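Gene product PA4716 (PDB 1U0K) is a PhzF-family protein of unproven function that probably acts as an isomerase, perhaps an epimerase. Local coordinates at residues A[5-10]-A[278-283]; A[11-16]-A[75-80]; A[23-28]-A[48-53]; A[35-40]-A[62-67]. One frame throughout, in Å; residues are numbered along the deposited sequence.

How the contacts relate
From the N terminus, strand 6-12 enters contact 1, whose partner 278-283 comes almost at the end of the chain, so this ladder closes a loop holding the other three contacts. The next residues, 11-16, form contact 2 with the start of helix 78-90. Within that smaller loop, contact 3 pairs strands 21-26 and 48-54, which helix 34-44 connects. Contact 4 crosses contact 3: its helix segment 35-40 lies between the two strands in sequence, while its strand 62-67 follows both. Strands 6-12, 21-26, 48-54 and 60-67 are successive neighbours; helix 78-90 joins in contact 2 and also touches strands 21-26 and 48-54, and helix 34-44 meets strand 60-67 in contact 4.

Contact 1. Residues A[5-10]-A[278-283]; sequences RRYWQL and ARAELL
The methyl group of A280 sits over one face of the Y7 ring, its CB 3.4 Å from the ring centroid and close to the ring normal, a CH-pi contact. Y7 takes the crowded first torsion, with CG between the backbone N and the carbonyl carbon (chi1 70°), which brings the ring across the ladder; L282 then meets the edge of the same ring, CD2 to Y7 CD2 at 3.7 Å. On the face that carries R6, W8, R279 and E281, a second CH-pi contact forms: R279 runs alongside W8 and lays its CG 3.6 Å from the centroid of the six-membered ring. CB, CG and CD of R279 make the contact, and its guanidinium plane is turned 78° from the ring. Strands 6-10 and 278-282 are antiparallel, at 156° between their directions. A hydrogen-bonded ladder follows, Y7 N to A280 O at 3.0 Å and A280 N to Y7 O at 2.8 Å, and 278-282 pairs on its other edge with an antiparallel strand of the second subunit, continuing the sheet across the dimer interface. W8 and R6 also touch helix 78-90. R6 and E281 lie side by side, R6 CG 3.1 Å from E281 OE1, yet their charged ends part: R6 NH2 makes a salt bridge with D27, and E281 OE2 bonds to S4. At the end of the ladder L282 N donates almost straight to R5 O (3.0 Å). L282 CB lies over one face of the R5 guanidinium, whose NH2 bonds to T284 O, and a water accepts from R5 N while donating to L282 O at 2.6 Å.

Contact 2. Residues A[11-16]-A[75-80]; sequences DVFAER and AGHPLL
This is a small apolar contact, buried, its centre about 8 Å from that of the chain, between the end of strand 6-12 with the turn after it and the start of helix 78-90. V12, F13, H77 and L80 make it without a hydrogen bond between them. V12 reaches across with CG1, held anti to its own backbone N (chi1 -176°), and meets L80 CB at 4.0 Å and H77 O at 3.9 Å. F13, in a left-handed backbone conformation (phi 62°, psi 50°), crosses both H77 and L80 at about a right angle: its CE1 is 3.5 Å from H77 CB, and its CZ lies 3.8 Å from L80 CD1. The H77 ring is backed within its own segment by P78, whose CD lies 3.4 Å above the centre of one face. L79 N bonds back to G76 O (3.0 Å). H77 CE1 packs 3.2 Å from OE1 of E48, the predicted active-site residue, while H77 ND1 has a weak hydrogen bond to G222 N. Helix 78-90 packed against surrounding strands fits the PhzF fold, in which a strongly twisted sheet wraps a central helix, and the helix start lies beside the predicted active site.

Contact 3. Residues A[23-28]-A[48-53]; sequences LAVFDD and ESIFLL
F26 and F51 point the same way from neighbouring strands and overlap as an offset stack, centroids 4.5 Å apart and planes 25° from parallel. Followed outward, F26 CB first meets F51 CD2 at 3.7 Å. Its CG lies 3.5 Å from F51 CE2, and CD1 comes nearest, 3.4 Å from that same carbon. Further on, CE1 still has F51 CE2 within 3.6 Å, but CZ has drawn off to 3.9 Å, so F51 CE2 lies over one face of F26, offset toward its rim. Near-equal first torsions, chi1 -70° in F26 and -62° in F51, send the two rings out side by side. The strands themselves are parallel and in register, A24 with S49, V25 with I50 and F26 with F51; strand 21-26, helix 34-44 and strand 48-54 form a beta-alpha-beta unit. That helix lies against the face carrying both rings, where W40 meets F26 edge-to-face; helix 78-90 touches the opposite face, on which V25 CG2 packs 3.7 Å from I50 CG2. Three nearly straight bonds tie the backbones, I50 N to A24 O, F26 N to I50 O (2.9 Å) and L52 N to F26 O. A24 N, by contrast, is buried with no hydrogen-bond partner. At the start of the pair L23 CD1 presses on the backbone O of E48, the predicted active-site residue; the E48 side chain is touched by H77 and P78.

Contact 4. Residues A[35-40]-A[62-67]; sequences AAMQAW and RARIFT
Apolar packing dominates where helix 35-40 lies on strand 62-67, the two axes 8.4 Å apart at 47°. Helix 34-44, the connection between strands 21-26 and 48-54, thus packs also on strand 60-67, the next neighbour in the sheet. M37, present as selenomethionine, and F66 cross at about a right angle; M37 CB touches the ring at CE1, 3.6 Å away. Beyond CG the M37 chain is extended (chi2 178°), which brings the selenium close to F66 CE1. Met-aromatic contact follows: M37 SE is 5.1 Å from the F66 ring centroid and well off the ring normal, so its approach is oblique. Over one face of the F66 ring, toward its rim, lies the backbone N of Q38, 4.2 Å above the plane.

The same selenium also meets R64. M37 SE is 4.0 Å from R64 CG and stands 4.1 Å above one face of the guanidinium, offset toward the rim, because the R64 chain bends back at its second and third torsions. That guanidinium has carboxylate partners outside the contact: E71 takes a salt bridge from NE, and D34 one from NH1. The chemistry therefore suggests that these two acids hold the R64 group and balance its charge, leaving M37 to meet a flat cationic face and an aromatic ring through dispersion and polarisation.

Contact 1. Residues A[5-10]-A[278-283]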
# COMPACT_ATOMS: atom_id res chain seq x y z
N ARG A 5 -20.92 10.98 -1.52
CA ARG A 5 -20.30 9.74 -1.96
C ARG A 5 -19.36 9.30 -0.87
O ARG A 5 -18.77 10.12 -0.17
CB ARG A 5 -19.52 9.94 -3.25
CG ARG A 5 -20.33 10.42 -4.46
CD ARG A 5 -19.67 11.58 -5.21
NE ARG A 5 -19.31 12.68 -4.31
CZ ARG A 5 -18.11 13.29 -4.27
NH1 ARG A 5 -17.12 12.91 -5.07
NH2 ARG A 5 -17.91 14.28 -3.40
N ARG A 6 -19.25 7.99 -0.71
CA ARG A 6 -18.51 7.42 0.40
C ARG A 6 -17.70 6.24 -0.06
O ARG A 6 -18.04 5.57 -1.04
CB ARG A 6 -19.46 6.88 1.47
CG ARG A 6 -20.39 7.91 2.07
CD ARG A 6 -21.60 7.32 2.79
NE ARG A 6 -22.38 6.41 1.95
CZ ARG A 6 -23.45 5.72 2.36
NH1 ARG A 6 -23.90 5.83 3.61
NH2 ARG A 6 -24.08 4.93 1.51
N TYR A 7 -16.63 5.97 0.66
CA TYR A 7 -16.03 4.66 0.68
C TYR A 7 -15.94 4.16 2.11
O TYR A 7 -16.13 4.93 3.08
CB TYR A 7 -14.67 4.64 -0.04
CG TYR A 7 -13.56 5.36 0.68
CD1 TYR A 7 -12.85 4.75 1.68
CD2 TYR A 7 -13.24 6.67 0.35
CE1 TYR A 7 -11.82 5.42 2.35
CE2 TYR A 7 -12.20 7.34 1.00
CZ TYR A 7 -11.52 6.71 2.00
OH TYR A 7 -10.50 7.36 2.68
N TRP A 8 -15.67 2.88 2.26
CA TRP A 8 -15.64 2.23 3.55
C TRP A 8 -14.41 1.36 3.67
O TRP A 8 -14.06 0.68 2.72
CB TRP A 8 -16.87 1.35 3.75
CG TRP A 8 -18.17 2.04 3.48
CD1 TRP A 8 -18.68 2.43 2.27
CD2 TRP A 8 -19.16 2.39 4.46
NE1 TRP A 8 -19.90 3.02 2.44
CE2 TRP A 8 -20.23 3.00 3.77
CE3 TRP A 8 -19.26 2.25 5.85
CZ2 TRP A 8 -21.37 3.47 4.42
CZ3 TRP A 8 -20.39 2.72 6.49
CH2 TRP A 8 -21.43 3.31 5.77
N GLN A 9 -13.79 1.37 4.84
CA GLN A 9 -12.65 0.52 5.16
C GLN A 9 -13.15 -0.67 5.96
O GLN A 9 -13.79 -0.50 6.98
CB GLN A 9 -11.60 1.31 5.96
CG GLN A 9 -10.40 0.50 6.41
CD GLN A 9 -9.55 -0.02 5.26
OE1 GLN A 9 -9.58 0.53 4.15
NE2 GLN A 9 -8.80 -1.07 5.52
N LEU A 10 -12.91 -1.86 5.44
CA LEU A 10 -13.34 -3.12 6.05
C LEU A 10 -12.16 -4.05 6.20
O LEU A 10 -11.17 -3.91 5.50
CB LEU A 10 -14.36 -3.83 5.14
CG LEU A 10 -15.81 -3.35 5.16
CD1 LEU A 10 -15.98 -1.96 4.65
CD2 LEU A 10 -16.66 -4.31 4.33
N ALA A 278 -14.34 1.95 9.16
CA ALA A 278 -14.46 3.40 8.93
C ALA A 278 -15.37 3.69 7.76
O ALA A 278 -15.44 2.93 6.79
CB ALA A 278 -13.10 4.02 8.68
N ARG A 279 -16.08 4.81 7.85
CA ARG A 279 -16.90 5.36 6.79
C ARG A 279 -16.31 6.71 6.39
O ARG A 279 -16.22 7.61 7.23
CB ARG A 279 -18.34 5.56 7.29
CG ARG A 279 -19.30 6.13 6.26
CD ARG A 279 -20.66 6.53 6.84
NE ARG A 279 -20.50 7.63 7.80
CZ ARG A 279 -20.71 7.55 9.11
NH1 ARG A 279 -21.09 6.42 9.68
NH2 ARG A 279 -20.52 8.63 9.87
N ALA A 280 -15.96 6.86 5.12
CA ALA A 280 -15.31 8.06 4.61
C ALA A 280 -16.21 8.80 3.64
O ALA A 280 -16.78 8.19 2.73
CB ALA A 280 -14.00 7.70 3.94
N GLU A 281 -16.34 10.10 3.83
CA GLU A 281 -17.06 10.99 2.93
C GLU A 281 -16.10 11.66 1.98
O GLU A 281 -15.12 12.24 2.43
CB GLU A 281 -17.78 12.04 3.76
CG GLU A 281 -19.04 11.54 4.42
CD GLU A 281 -20.24 11.55 3.47
OE1 GLU A 281 -21.03 10.60 3.55
OE2 GLU A 281 -20.38 12.50 2.66
N LEU A 282 -16.35 11.59 0.67
CA LEU A 282 -15.49 12.23 -0.32
C LEU A 282 -15.78 13.71 -0.32
O LEU A 282 -16.93 14.13 -0.28
CB LEU A 282 -15.72 11.65 -1.72
CG LEU A 282 -15.29 10.21 -1.95
CD1 LEU A 282 -15.34 9.92 -3.44
CD2 LEU A 282 -13.92 9.93 -1.37
N LEU A 283 -14.71 14.49 -0.38
CA LEU A 283 -14.77 15.94 -0.28
C LEU A 283 -14.45 16.61 -1.63
O LEU A 283 -14.54 17.81 -1.75
CB LEU A 283 -13.78 16.42 0.79
CG LEU A 283 -14.01 15.85 2.19
CD1 LEU A 283 -12.85 16.25 3.10
CD2 LEU A 283 -15.34 16.30 2.76
O HOH W 1 -19.45 13.50 -0.78

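Contact 2. Residues A[11-16]-A[75-80]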
# COMPACT_ATOMS: atom_id res chain seq x y z
N ASP A 11 -12.28 -5.01 7.10
CA ASP A 11 -11.37 -6.15 7.14
C ASP A 11 -12.12 -7.42 6.83
O ASP A 11 -13.17 -7.68 7.41
CB ASP A 11 -10.74 -6.28 8.51
CG ASP A 11 -9.73 -5.21 8.78
OD1 ASP A 11 -9.05 -4.75 7.83
OD2 ASP A 11 -9.57 -4.76 9.93
N VAL A 12 -11.56 -8.23 5.94
CA VAL A 12 -12.16 -9.50 5.53
C VAL A 12 -11.30 -10.66 6.03
O VAL A 12 -10.06 -10.56 6.06
CB VAL A 12 -12.30 -9.56 3.99
CG1 VAL A 12 -13.02 -10.85 3.57
CG2 VAL A 12 -13.04 -8.33 3.46
N PHE A 13 -11.97 -11.75 6.41
CA PHE A 13 -11.34 -12.87 7.14
C PHE A 13 -10.80 -12.38 8.49
O PHE A 13 -9.66 -12.65 8.87
CB PHE A 13 -10.25 -13.54 6.31
CG PHE A 13 -10.72 -14.03 4.96
CD1 PHE A 13 -10.17 -13.53 3.79
CD2 PHE A 13 -11.71 -15.00 4.86
CE1 PHE A 13 -10.58 -13.97 2.55
CE2 PHE A 13 -12.13 -15.45 3.61
CZ PHE A 13 -11.57 -14.94 2.46
N ALA A 14 -11.67 -11.68 9.21
CA ALA A 14 -11.32 -10.93 10.41
C ALA A 14 -12.44 -11.05 11.43
O ALA A 14 -13.56 -10.60 11.20
CB ALA A 14 -11.07 -9.45 10.06
N GLU A 15 -12.15 -11.67 12.58
CA GLU A 15 -13.12 -11.76 13.65
C GLU A 15 -13.05 -10.56 14.59
O GLU A 15 -13.97 -10.34 15.37
CB GLU A 15 -12.96 -13.08 14.42
CG GLU A 15 -13.13 -14.28 13.50
CD GLU A 15 -13.33 -15.61 14.20
OE1 GLU A 15 -12.79 -16.62 13.69
OE2 GLU A 15 -14.04 -15.65 15.23
N ARG A 16 -11.96 -9.80 14.51
CA ARG A 16 -11.82 -8.52 15.21
C ARG A 16 -11.28 -7.45 14.25
O ARG A 16 -10.61 -7.78 13.28
CB ARG A 16 -10.84 -8.65 16.37
CG ARG A 16 -11.33 -9.51 17.51
CD ARG A 16 -10.39 -9.50 18.70
NE ARG A 16 -9.01 -9.78 18.29
CZ ARG A 16 -8.50 -10.99 18.12
NH1 ARG A 16 -9.23 -12.08 18.33
NH2 ARG A 16 -7.24 -11.12 17.75
N ALA A 75 -13.97 -13.54 -9.32
CA ALA A 75 -14.47 -13.84 -7.99
C ALA A 75 -13.34 -13.79 -6.96
O ALA A 75 -12.31 -14.43 -7.16
CB ALA A 75 -15.15 -15.21 -7.98
N GLY A 76 -13.52 -13.02 -5.88
CA GLY A 76 -12.52 -12.87 -4.82
C GLY A 76 -13.13 -12.36 -3.52
O GLY A 76 -14.31 -12.02 -3.49
N HIS A 77 -12.31 -12.26 -2.45
CA HIS A 77 -12.76 -11.76 -1.14
C HIS A 77 -13.24 -10.27 -1.05
O HIS A 77 -13.92 -9.92 -0.08
CB HIS A 77 -11.69 -11.99 -0.08
CG HIS A 77 -10.52 -11.10 -0.24
ND1 HIS A 77 -9.56 -11.30 -1.21
CD2 HIS A 77 -10.19 -9.94 0.37
CE1 HIS A 77 -8.68 -10.32 -1.17
NE2 HIS A 77 -9.04 -9.48 -0.22
N PRO A 78 -12.91 -9.39 -1.99
CA PRO A 78 -13.63 -8.11 -2.05
C PRO A 78 -15.14 -8.30 -2.13
O PRO A 78 -15.88 -7.45 -1.65
CB PRO A 78 -13.07 -7.46 -3.31
CG PRO A 78 -11.69 -7.98 -3.38
CD PRO A 78 -11.85 -9.44 -3.02
N LEU A 79 -15.60 -9.40 -2.72
CA LEU A 79 -17.03 -9.66 -2.80
C LEU A 79 -17.64 -9.96 -1.42
O LEU A 79 -18.75 -9.51 -1.15
CB LEU A 79 -17.35 -10.80 -3.79
CG LEU A 79 -16.92 -10.64 -5.25
CD1 LEU A 79 -17.37 -11.86 -6.07
CD2 LEU A 79 -17.44 -9.40 -5.93
N LEU A 80 -16.91 -10.65 -0.56
CA LEU A 80 -17.34 -10.89 0.81
C LEU A 80 -17.52 -9.59 1.57
O LEU A 80 -18.51 -9.40 2.28
CB LEU A 80 -16.33 -11.76 1.56
CG LEU A 80 -16.15 -13.17 1.01
CD1 LEU A 80 -15.15 -13.90 1.89
CD2 LEU A 80 -17.48 -13.91 0.90

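Contact 3. Residues A[23-28]-A[48-53]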
# COMPACT_ATOMS: atom_id res chain seq x y z
N LEU A 23 -9.65 -3.85 3.06
CA LEU A 23 -10.37 -3.64 1.80
C LEU A 23 -11.08 -2.31 1.82
O LEU A 23 -11.73 -1.99 2.82
CB LEU A 23 -11.42 -4.73 1.65
CG LEU A 23 -12.41 -4.65 0.49
CD1 LEU A 23 -11.72 -4.99 -0.81
CD2 LEU A 23 -13.58 -5.58 0.75
N ALA A 24 -11.03 -1.56 0.71
CA ALA A 24 -11.89 -0.40 0.53
C ALA A 24 -13.06 -0.75 -0.38
O ALA A 24 -12.87 -1.40 -1.41
CB ALA A 24 -11.13 0.77 -0.03
N VAL A 25 -14.26 -0.32 0.01
CA VAL A 25 -15.47 -0.55 -0.76
C VAL A 25 -16.15 0.78 -1.06
O VAL A 25 -16.40 1.55 -0.15
CB VAL A 25 -16.47 -1.42 0.02
CG1 VAL A 25 -17.75 -1.66 -0.80
CG2 VAL A 25 -15.85 -2.73 0.45
N PHE A 26 -16.42 1.04 -2.33
CA PHE A 26 -17.16 2.22 -2.76
C PHE A 26 -18.57 1.71 -3.08
O PHE A 26 -18.76 0.97 -4.03
CB PHE A 26 -16.51 2.86 -4.00
CG PHE A 26 -15.19 3.53 -3.73
CD1 PHE A 26 -14.07 2.80 -3.39
CD2 PHE A 26 -15.07 4.92 -3.84
CE1 PHE A 26 -12.84 3.43 -3.15
CE2 PHE A 26 -13.84 5.54 -3.63
CZ PHE A 26 -12.75 4.80 -3.28
N ASP A 27 -19.55 2.07 -2.26
CA ASP A 27 -20.88 1.47 -2.41
C ASP A 27 -21.71 2.03 -3.56
O ASP A 27 -22.69 1.40 -3.97
CB ASP A 27 -21.68 1.56 -1.11
CG ASP A 27 -22.04 2.96 -0.75
OD1 ASP A 27 -21.15 3.72 -0.39
OD2 ASP A 27 -23.22 3.37 -0.81
N ASP A 28 -21.33 3.18 -4.09
CA ASP A 28 -21.96 3.69 -5.30
C ASP A 28 -20.95 4.48 -6.11
O ASP A 28 -20.74 5.69 -5.89
CB ASP A 28 -23.19 4.53 -4.97
CG ASP A 28 -23.93 4.99 -6.21
OD1 ASP A 28 -23.39 4.83 -7.33
OD2 ASP A 28 -25.05 5.53 -6.15
N GLU A 48 -6.68 -4.65 -2.57
CA GLU A 48 -7.76 -4.44 -3.54
C GLU A 48 -8.76 -3.42 -3.04
O GLU A 48 -8.95 -3.28 -1.83
CB GLU A 48 -8.47 -5.77 -3.83
CG GLU A 48 -7.61 -6.75 -4.59
CD GLU A 48 -8.30 -8.05 -4.90
OE1 GLU A 48 -8.52 -8.85 -3.98
OE2 GLU A 48 -8.59 -8.30 -6.09
N SER A 49 -9.34 -2.67 -3.98
CA SER A 49 -10.56 -1.90 -3.76
C SER A 49 -11.65 -2.46 -4.67
O SER A 49 -11.37 -2.96 -5.75
CB SER A 49 -10.37 -0.41 -4.06
OG SER A 49 -9.56 0.24 -3.08
N ILE A 50 -12.90 -2.37 -4.21
CA ILE A 50 -14.05 -2.80 -5.00
C ILE A 50 -15.04 -1.66 -5.12
O ILE A 50 -15.27 -0.91 -4.16
CB ILE A 50 -14.71 -4.09 -4.41
CG1 ILE A 50 -15.95 -4.49 -5.22
CG2 ILE A 50 -15.05 -3.94 -2.93
CD1 ILE A 50 -16.39 -5.90 -4.99
N PHE A 51 -15.60 -1.53 -6.32
CA PHE A 51 -16.49 -0.43 -6.70
C PHE A 51 -17.82 -1.03 -7.11
O PHE A 51 -17.85 -1.88 -7.99
CB PHE A 51 -15.87 0.37 -7.85
CG PHE A 51 -14.55 1.01 -7.49
CD1 PHE A 51 -13.38 0.28 -7.57
CD2 PHE A 51 -14.49 2.33 -7.04
CE1 PHE A 51 -12.18 0.84 -7.19
CE2 PHE A 51 -13.28 2.88 -6.65
CZ PHE A 51 -12.13 2.13 -6.74
N LEU A 52 -18.89 -0.62 -6.45
CA LEU A 52 -20.24 -1.14 -6.70
C LEU A 52 -21.07 -0.17 -7.52
O LEU A 52 -21.04 1.04 -7.31
CB LEU A 52 -20.95 -1.46 -5.38
CG LEU A 52 -20.24 -2.41 -4.42
CD1 LEU A 52 -21.06 -2.67 -3.15
CD2 LEU A 52 -19.90 -3.74 -5.08
N LEU A 53 -21.84 -0.72 -8.44
CA LEU A 53 -22.70 0.05 -9.33
C LEU A 53 -24.13 -0.45 -9.12
O LEU A 53 -24.48 -1.56 -9.56
CB LEU A 53 -22.24 -0.10 -10.77
CG LEU A 53 -20.74 0.20 -10.97
CD1 LEU A 53 -20.22 -0.36 -12.28
CD2 LEU A 53 -20.50 1.70 -10.88

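Contact 4. Residues A[35-40]-A[62-67]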
# COMPACT_ATOMS: atom_id res chain seq x y z
N ALA A 35 -10.49 5.14 -15.13
CA ALA A 35 -9.26 5.78 -14.70
C ALA A 35 -9.41 6.23 -13.25
O ALA A 35 -8.48 6.08 -12.47
CB ALA A 35 -8.92 6.98 -15.58
N ALA A 36 -10.57 6.77 -12.90
CA ALA A 36 -10.80 7.23 -11.53
C ALA A 36 -10.83 6.08 -10.53
O ALA A 36 -10.34 6.20 -9.42
CB ALA A 36 -12.07 8.06 -11.45
N MSE A 37 -11.40 4.94 -10.93
CA MSE A 37 -11.42 3.77 -10.07
C MSE A 37 -9.99 3.28 -9.82
O MSE A 37 -9.62 3.01 -8.67
CB MSE A 37 -12.27 2.66 -10.70
CG MSE A 37 -13.74 2.99 -10.70
SE MSE A 37 -14.74 1.56 -11.56
CE MSE A 37 -16.43 2.45 -11.89
N GLN A 38 -9.17 3.20 -10.86
CA GLN A 38 -7.78 2.80 -10.68
C GLN A 38 -7.03 3.80 -9.81
O GLN A 38 -6.21 3.39 -8.98
CB GLN A 38 -7.07 2.60 -12.02
CG GLN A 38 -5.63 2.12 -11.89
CD GLN A 38 -5.50 0.74 -11.29
OE1 GLN A 38 -5.33 0.58 -10.07
NE2 GLN A 38 -5.61 -0.27 -12.13
N ALA A 39 -7.29 5.08 -10.00
CA ALA A 39 -6.60 6.13 -9.25
C ALA A 39 -7.00 6.09 -7.77
O ALA A 39 -6.15 6.28 -6.91
CB ALA A 39 -6.86 7.49 -9.85
N TRP A 40 -8.28 5.85 -7.48
CA TRP A 40 -8.76 5.74 -6.09
C TRP A 40 -8.18 4.49 -5.43
O TRP A 40 -7.88 4.50 -4.23
CB TRP A 40 -10.30 5.73 -6.01
CG TRP A 40 -10.89 7.06 -5.84
CD1 TRP A 40 -11.57 7.78 -6.76
CD2 TRP A 40 -10.81 7.87 -4.67
NE1 TRP A 40 -11.96 8.99 -6.23
CE2 TRP A 40 -11.49 9.07 -4.94
CE3 TRP A 40 -10.25 7.70 -3.40
CZ2 TRP A 40 -11.62 10.09 -4.00
CZ3 TRP A 40 -10.37 8.72 -2.47
CH2 TRP A 40 -11.05 9.89 -2.77
N ARG A 62 -23.47 -4.51 -9.97
CA ARG A 62 -22.26 -4.77 -10.72
C ARG A 62 -21.08 -4.36 -9.86
O ARG A 62 -21.17 -3.44 -9.04
CB ARG A 62 -22.24 -4.01 -12.04
CG ARG A 62 -23.34 -4.42 -13.00
CD ARG A 62 -23.29 -3.65 -14.31
NE ARG A 62 -23.79 -2.28 -14.16
CZ ARG A 62 -23.27 -1.20 -14.74
NH1 ARG A 62 -22.20 -1.28 -15.53
NH2 ARG A 62 -23.83 -0.01 -14.52
N ALA A 63 -19.97 -5.06 -10.04
CA ALA A 63 -18.76 -4.79 -9.27
C ALA A 63 -17.55 -4.69 -10.17
O ALA A 63 -17.47 -5.34 -11.22
CB ALA A 63 -18.57 -5.85 -8.26
N ARG A 64 -16.60 -3.87 -9.75
CA ARG A 64 -15.31 -3.74 -10.41
C ARG A 64 -14.26 -3.84 -9.31
O ARG A 64 -14.36 -3.14 -8.30
CB ARG A 64 -15.19 -2.40 -11.13
CG ARG A 64 -16.29 -2.05 -12.14
CD ARG A 64 -16.16 -2.72 -13.47
NE ARG A 64 -14.95 -2.37 -14.21
CZ ARG A 64 -14.79 -1.30 -14.97
NH1 ARG A 64 -15.73 -0.37 -15.08
NH2 ARG A 64 -13.64 -1.14 -15.61
N ILE A 65 -13.29 -4.73 -9.49
CA ILE A 65 -12.23 -4.96 -8.52
C ILE A 65 -10.89 -4.59 -9.12
O ILE A 65 -10.57 -5.00 -10.23
CB ILE A 65 -12.19 -6.44 -8.07
CG1 ILE A 65 -13.50 -6.86 -7.40
CG2 ILE A 65 -11.03 -6.67 -7.12
CD1 ILE A 65 -13.64 -8.36 -7.23
N PHE A 66 -10.12 -3.79 -8.38
CA PHE A 66 -8.80 -3.38 -8.80
C PHE A 66 -7.76 -3.68 -7.74
O PHE A 66 -8.00 -3.50 -6.55
CB PHE A 66 -8.75 -1.88 -9.06
CG PHE A 66 -9.57 -1.43 -10.24
CD1 PHE A 66 -10.93 -1.29 -10.13
CD2 PHE A 66 -8.95 -1.11 -11.44
CE1 PHE A 66 -11.67 -0.86 -11.22
CE2 PHE A 66 -9.69 -0.69 -12.53
CZ PHE A 66 -11.04 -0.57 -12.42
N THR A 67 -6.58 -4.10 -8.20
CA THR A 67 -5.37 -4.00 -7.39
C THR A 67 -4.67 -2.69 -7.74
O THR A 67 -5.11 -1.95 -8.60
CB THR A 67 -4.41 -5.17 -7.63
OG1 THR A 67 -3.89 -5.08 -8.96
CG2 THR A 67 -5.08 -6.50 -7.52